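Local coordinates for phosphotriesterase homology protein (Escherichia coli, PDB 1BF6) that hydrolyses phosphorylated glyceryl acetates, and also aromatic acetates and propionates, with two zinc ions bound per subunit, at residues A[178-188]-A[198-209]. Residues are numbered along the deposited sequence; the frame is centred on the assembly and turned at random.
With ZN (zinc ion), chain D.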
ATOM      1  N   LEU A 178       6.890  14.235   7.100  1.00  8.75           N
ATOM      2  CA  LEU A 178       6.862  12.774   7.226  1.00  7.82           C
ATOM      3  C   LEU A 178       5.573  12.143   7.742  1.00 11.27           C
ATOM      4  O   LEU A 178       5.352  10.938   7.547  1.00 10.75           O
ATOM      5  CB  LEU A 178       8.091  12.251   7.980  1.00  8.92           C
ATOM      6  CG  LEU A 178       9.460  12.568   7.354  1.00  8.48           C
ATOM      7  CD1 LEU A 178      10.577  11.915   8.145  1.00  9.66           C
ATOM      8  CD2 LEU A 178       9.503  12.121   5.902  1.00  8.15           C
ATOM      9  N   SER A 179       4.704  12.950   8.354  1.00  9.59           N
ATOM     10  CA  SER A 179       3.427  12.444   8.849  1.00 10.48           C
ATOM     11  C   SER A 179       2.502  12.172   7.662  1.00 10.32           C
ATOM     12  O   SER A 179       1.424  11.595   7.813  1.00 10.18           O
ATOM     13  CB  SER A 179       2.777  13.441   9.818  1.00 11.50           C
ATOM     14  OG  SER A 179       2.265  14.575   9.136  1.00 12.94           O
ATOM     15  N   ARG A 180       2.932  12.602   6.476  1.00  9.66           N
ATOM     16  CA  ARG A 180       2.156  12.402   5.255  1.00  8.35           C
ATOM     17  C   ARG A 180       2.738  11.251   4.410  1.00  6.99           C
ATOM     18  O   ARG A 180       2.348  11.047   3.260  1.00  7.72           O
ATOM     19  CB  ARG A 180       2.088  13.708   4.459  1.00 10.18           C
ATOM     20  CG  ARG A 180       1.518  14.894   5.263  1.00  9.66           C
ATOM     21  CD  ARG A 180       0.077  14.626   5.737  1.00  8.45           C
ATOM     22  NE  ARG A 180      -0.862  14.530   4.621  1.00 12.90           N
ATOM     23  CZ  ARG A 180      -1.770  13.567   4.462  1.00 15.94           C
ATOM     24  NH1 ARG A 180      -1.891  12.588   5.356  1.00 16.42           N
ATOM     25  NH2 ARG A 180      -2.522  13.546   3.368  1.00 18.66           N
ATOM     26  N   VAL A 181       3.647  10.492   5.020  1.00  7.86           N
ATOM     27  CA  VAL A 181       4.298   9.344   4.383  1.00  7.31           C
ATOM     28  C   VAL A 181       4.011   8.055   5.188  1.00  8.63           C
ATOM     29  O   VAL A 181       4.035   8.062   6.422  1.00  7.77           O
ATOM     30  CB  VAL A 181       5.839   9.536   4.339  1.00  6.48           C
ATOM     31  CG1 VAL A 181       6.523   8.315   3.720  1.00  5.29           C
ATOM     32  CG2 VAL A 181       6.197  10.803   3.553  1.00  4.88           C
ATOM     33  N   THR A 182       3.725   6.969   4.480  1.00  8.12           N
ATOM     34  CA  THR A 182       3.498   5.671   5.114  1.00  7.94           C
ATOM     35  C   THR A 182       4.461   4.672   4.443  1.00  7.39           C
ATOM     36  O   THR A 182       4.499   4.574   3.218  1.00  7.73           O
ATOM     37  CB  THR A 182       2.018   5.227   5.028  1.00 10.02           C
ATOM     38  OG1 THR A 182       1.854   4.003   5.756  1.00 11.32           O
ATOM     39  CG2 THR A 182       1.552   5.042   3.587  1.00  8.98           C
ATOM     40  N   VAL A 183       5.288   4.010   5.247  1.00  7.21           N
ATOM     41  CA  VAL A 183       6.297   3.064   4.753  1.00  7.26           C
ATOM     42  C   VAL A 183       5.760   1.630   4.609  1.00  8.58           C
ATOM     43  O   VAL A 183       5.419   0.979   5.601  1.00  8.08           O
ATOM     44  CB  VAL A 183       7.543   3.064   5.670  1.00  7.83           C
ATOM     45  CG1 VAL A 183       8.606   2.117   5.137  1.00  7.62           C
ATOM     46  CG2 VAL A 183       8.117   4.473   5.774  1.00  9.09           C
ATOM     47  N   GLY A 184       5.717   1.151   3.367  1.00  8.67           N
ATOM     48  CA  GLY A 184       5.196  -0.180   3.088  1.00  6.82           C
ATOM     49  C   GLY A 184       6.150  -1.329   3.339  1.00  7.31           C
ATOM     50  O   GLY A 184       7.371  -1.171   3.281  1.00  8.27           O
ATOM     51  N   HIS A 185       5.576  -2.499   3.632  1.00  7.04           N
ATOM     52  CA  HIS A 185       6.326  -3.730   3.886  1.00  5.96           C
ATOM     53  C   HIS A 185       7.370  -3.687   4.984  1.00  6.42           C
ATOM     54  O   HIS A 185       8.505  -4.112   4.779  1.00  7.80           O
ATOM     55  CB  HIS A 185       7.000  -4.225   2.605  1.00  6.88           C
ATOM     56  CG  HIS A 185       6.162  -4.062   1.387  1.00  7.97           C
ATOM     57  ND1 HIS A 185       4.800  -4.246   1.352  1.00  7.21           N
ATOM     58  CD2 HIS A 185       6.512  -3.645   0.147  1.00  6.12           C
ATOM     59  CE1 HIS A 185       4.380  -3.929   0.144  1.00  8.97           C
ATOM     60  NE2 HIS A 185       5.402  -3.566  -0.594  1.00  6.64           N
ATOM     61  N   CYS A 186       7.002  -3.197   6.163  1.00  7.52           N
ATOM     62  CA  CYS A 186       7.958  -3.153   7.267  1.00  6.99           C
ATOM     63  C   CYS A 186       7.968  -4.470   8.034  1.00  6.47           C
ATOM     64  O   CYS A 186       8.772  -4.651   8.948  1.00  5.62           O
ATOM     65  CB  CYS A 186       7.602  -2.028   8.243  1.00  9.52           C
ATOM     66  SG  CYS A 186       7.687  -0.367   7.550  1.00  8.76           S
ATOM     67  N   ASP A 187       7.116  -5.397   7.602  1.00  8.27           N
ATOM     68  CA  ASP A 187       6.941  -6.688   8.273  1.00  9.68           C
ATOM     69  C   ASP A 187       7.422  -7.948   7.522  1.00 10.23           C
ATOM     70  O   ASP A 187       6.724  -8.961   7.495  1.00  9.90           O
ATOM     71  CB  ASP A 187       5.456  -6.835   8.649  1.00  7.36           C
ATOM     72  CG  ASP A 187       4.538  -6.903   7.426  1.00  8.19           C
ATOM     73  OD1 ASP A 187       4.939  -6.440   6.328  1.00  8.14           O
ATOM     74  OD2 ASP A 187       3.399  -7.421   7.545  1.00  5.70           O
ATOM     75  N   LEU A 188       8.616  -7.898   6.939  1.00 10.46           N
ATOM     76  CA  LEU A 188       9.167  -9.059   6.231  1.00 11.56           C
ATOM     77  C   LEU A 188      10.415  -9.631   6.916  1.00 12.48           C
ATOM     78  O   LEU A 188      11.058 -10.550   6.411  1.00 12.74           O
ATOM     79  CB  LEU A 188       9.429  -8.723   4.758  1.00 10.28           C
ATOM     80  CG  LEU A 188       8.159  -8.643   3.911  1.00 11.10           C
ATOM     81  CD1 LEU A 188       8.419  -7.983   2.560  1.00 11.27           C
ATOM     82  CD2 LEU A 188       7.594 -10.036   3.738  1.00 12.05           C
ATOM     83  N   MET A 198      11.536   4.985  12.471  1.00  9.07           N
ATOM     84  CA  MET A 198      10.652   5.578  11.471  1.00  9.67           C
ATOM     85  C   MET A 198       9.483   6.287  12.131  1.00 10.78           C
ATOM     86  O   MET A 198       9.132   7.409  11.750  1.00  9.36           O
ATOM     87  CB  MET A 198      10.145   4.524  10.474  1.00 11.33           C
ATOM     88  CG  MET A 198      11.241   3.954   9.587  1.00 12.63           C
ATOM     89  SD  MET A 198      10.621   2.826   8.342  1.00 15.59           S
ATOM     90  CE  MET A 198      10.803   1.281   9.178  1.00 15.09           C
ATOM     91  N   ILE A 199       8.888   5.640  13.134  1.00  9.23           N
ATOM     92  CA  ILE A 199       7.775   6.236  13.856  1.00 11.17           C
ATOM     93  C   ILE A 199       8.261   7.495  14.611  1.00  9.55           C
ATOM     94  O   ILE A 199       7.556   8.496  14.667  1.00 10.23           O
ATOM     95  CB  ILE A 199       7.133   5.205  14.837  1.00 11.34           C
ATOM     96  CG1 ILE A 199       6.420   4.105  14.033  1.00 11.00           C
ATOM     97  CG2 ILE A 199       6.166   5.909  15.810  1.00 12.18           C
ATOM     98  CD1 ILE A 199       5.869   2.958  14.893  1.00  8.49           C
ATOM     99  N   ASP A 200       9.485   7.446  15.134  1.00 12.73           N
ATOM    100  CA  ASP A 200      10.058   8.572  15.857  1.00 14.62           C
ATOM    101  C   ASP A 200      10.226   9.794  14.946  1.00 14.70           C
ATOM    102  O   ASP A 200      10.109  10.927  15.399  1.00 13.36           O
ATOM    103  CB  ASP A 200      11.395   8.188  16.484  1.00 19.41           C
ATOM    104  CG  ASP A 200      11.869   9.210  17.503  1.00 24.52           C
ATOM    105  OD1 ASP A 200      11.162   9.393  18.513  1.00 26.34           O
ATOM    106  OD2 ASP A 200      12.929   9.835  17.285  1.00 25.99           O
ATOM    107  N   LEU A 201      10.488   9.557  13.662  1.00 14.84           N
ATOM    108  CA  LEU A 201      10.638  10.643  12.691  1.00 14.68           C
ATOM    109  C   LEU A 201       9.268  11.206  12.303  1.00 14.21           C
ATOM    110  O   LEU A 201       9.184  12.225  11.616  1.00 14.42           O
ATOM    111  CB  LEU A 201      11.380  10.164  11.431  1.00 15.10           C
ATOM    112  CG  LEU A 201      12.852   9.748  11.552  1.00 16.83           C
ATOM    113  CD1 LEU A 201      13.366   9.259  10.191  1.00 13.39           C
ATOM    114  CD2 LEU A 201      13.699  10.916  12.061  1.00 16.97           C
ATOM    115  N   GLY A 202       8.201  10.512  12.704  1.00 11.49           N
ATOM    116  CA  GLY A 202       6.849  10.963  12.415  1.00  8.38           C
ATOM    117  C   GLY A 202       6.093  10.279  11.293  1.00  8.28           C
ATOM    118  O   GLY A 202       4.971  10.665  10.970  1.00  8.80           O
ATOM    119  N   ALA A 203       6.694   9.258  10.694  1.00  7.58           N
ATOM    120  CA  ALA A 203       6.056   8.536   9.606  1.00  8.72           C
ATOM    121  C   ALA A 203       5.136   7.407  10.109  1.00  8.18           C
ATOM    122  O   ALA A 203       5.158   7.068  11.305  1.00  9.90           O
ATOM    123  CB  ALA A 203       7.134   7.964   8.672  1.00  8.29           C
ATOM    124  N   TYR A 204       4.253   6.933   9.225  1.00  7.61           N
ATOM    125  CA  TYR A 204       3.378   5.790   9.532  1.00  7.16           C
ATOM    126  C   TYR A 204       4.093   4.567   8.948  1.00 10.53           C
ATOM    127  O   TYR A 204       4.889   4.690   8.000  1.00  9.25           O
ATOM    128  CB  TYR A 204       2.015   5.914   8.870  1.00  7.44           C
ATOM    129  CG  TYR A 204       1.062   6.855   9.565  1.00  8.21           C
ATOM    130  CD1 TYR A 204       1.227   8.235   9.478  1.00  8.26           C
ATOM    131  CD2 TYR A 204      -0.044   6.361  10.272  1.00 10.65           C
ATOM    132  CE1 TYR A 204       0.320   9.108  10.069  1.00  8.01           C
ATOM    133  CE2 TYR A 204      -0.967   7.224  10.870  1.00  8.62           C
ATOM    134  CZ  TYR A 204      -0.776   8.602  10.763  1.00 10.95           C
ATOM    135  OH  TYR A 204      -1.674   9.475  11.338  1.00  9.83           O
ATOM    136  N   VAL A 205       3.865   3.405   9.556  1.00  7.89           N
ATOM    137  CA  VAL A 205       4.469   2.150   9.105  1.00  7.91           C
ATOM    138  C   VAL A 205       3.367   1.129   8.805  1.00  9.60           C
ATOM    139  O   VAL A 205       2.271   1.187   9.377  1.00  7.61           O
ATOM    140  CB  VAL A 205       5.463   1.567  10.142  1.00  8.38           C
ATOM    141  CG1 VAL A 205       6.692   2.477  10.271  1.00  8.49           C
ATOM    142  CG2 VAL A 205       4.774   1.377  11.510  1.00  8.23           C
ATOM    143  N   GLN A 206       3.654   0.214   7.881  1.00  9.66           N
ATOM    144  CA  GLN A 206       2.682  -0.797   7.503  1.00  8.29           C
ATOM    145  C   GLN A 206       3.130  -2.246   7.628  1.00  8.94           C
ATOM    146  O   GLN A 206       4.266  -2.593   7.311  1.00  7.83           O
ATOM    147  CB  GLN A 206       2.202  -0.556   6.082  1.00  9.09           C
ATOM    148  CG  GLN A 206       1.352   0.671   5.952  1.00  8.88           C
ATOM    149  CD  GLN A 206       1.020   1.019   4.530  1.00 10.59           C
ATOM    150  OE1 GLN A 206       1.329   0.272   3.578  1.00 12.55           O
ATOM    151  NE2 GLN A 206       0.400   2.176   4.361  1.00  5.92           N
ATOM    152  N   PHE A 207       2.241  -3.054   8.209  1.00  7.92           N
ATOM    153  CA  PHE A 207       2.430  -4.493   8.338  1.00  7.32           C
ATOM    154  C   PHE A 207       1.414  -4.919   7.281  1.00  6.35           C
ATOM    155  O   PHE A 207       0.237  -5.174   7.579  1.00  6.87           O
ATOM    156  CB  PHE A 207       2.024  -4.996   9.739  1.00  7.75           C
ATOM    157  CG  PHE A 207       3.051  -4.714  10.822  1.00 11.34           C
ATOM    158  CD1 PHE A 207       3.505  -3.411  11.071  1.00 10.62           C
ATOM    159  CD2 PHE A 207       3.561  -5.753  11.604  1.00  9.72           C
ATOM    160  CE1 PHE A 207       4.453  -3.156  12.078  1.00 11.98           C
ATOM    161  CE2 PHE A 207       4.505  -5.508  12.609  1.00 10.00           C
ATOM    162  CZ  PHE A 207       4.954  -4.204  12.847  1.00 10.16           C
ATOM    163  N   ASP A 208       1.858  -4.902   6.024  1.00  6.20           N
ATOM    164  CA  ASP A 208       0.993  -5.210   4.878  1.00  6.58           C
ATOM    165  C   ASP A 208       1.289  -6.492   4.095  1.00  5.98           C
ATOM    166  O   ASP A 208       0.797  -6.647   2.971  1.00  6.82           O
ATOM    167  CB  ASP A 208       0.973  -4.027   3.895  1.00  8.40           C
ATOM    168  CG  ASP A 208       2.370  -3.556   3.512  1.00  8.42           C
ATOM    169  OD1 ASP A 208       3.316  -4.369   3.538  1.00  6.40           O
ATOM    170  OD2 ASP A 208       2.528  -2.348   3.219  1.00  8.04           O
ATOM    171  N   THR A 209       2.109  -7.372   4.659  1.00  7.32           N
ATOM    172  CA  THR A 209       2.422  -8.642   4.001  1.00  7.92           C
ATOM    173  C   THR A 209       1.855  -9.804   4.845  1.00  9.87           C
ATOM    174  O   THR A 209       2.375 -10.930   4.831  1.00  7.68           O
ATOM    175  CB  THR A 209       3.938  -8.818   3.763  1.00  8.22           C
ATOM    176  OG1 THR A 209       4.649  -8.756   5.005  1.00  8.37           O
ATOM    177  CG2 THR A 209       4.473  -7.723   2.812  1.00  9.24           C
TER
HETATM  178 ZN    ZN D 293       5.183  -3.361  -2.750  1.00 15.00          ZN
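In Asp208 a chi1 of 51° sets CG between its own backbone N and carbonyl carbon, turning the carboxylate back to His185, whose CG is anti to its carbonyl carbon. The two meet as a His-carboxylate pair: His185 ND1 donates to Asp208 OD1 at 2.6 Å from above the carboxylate plane, ring and carboxylate being 62° apart. The same carboxylate takes the backbone amide, His185 N reaching the syn side of Asp208 OD2 at 3.1 Å. At the other end of the ring, His185 NE2 binds zinc at 2.2 Å, a site completed by Glu124 and His157.

Next to this pair, Asp187 holds Thr209 twice. Thr209 N meets the syn lone pair of Asp187 OD2 at 3.2 Å, while Thr209 OG1 gives its proton to Asp187 OD1 at 2.7 Å from above the plane. Since Asp187 OD2 also salt-bridges Arg221, an alanine here would probably leave that guanidinium without its charge mate and Thr209 freer to turn.

Strands 181-183 and 204-207 run parallel in the barrel sheet of this TIM-barrel family, joined through helix 192-200 as a beta-alpha-beta crossover. Tyr204 N to Val181 O (3.0 Å) and Val183 N to Tyr204 O (2.9 Å) are nearly straight bonds that fix the register. On the helix side, the Met198 side chain crosses that of Val183 at about a right angle, its SD 3.9 Å from both Val183 CG1 and Val183 CG2. At the strand ends, the chemistry implies that Asp208 orients the zinc-binding imidazole as a second-shell carboxylate and probably strengthens it as a ligand.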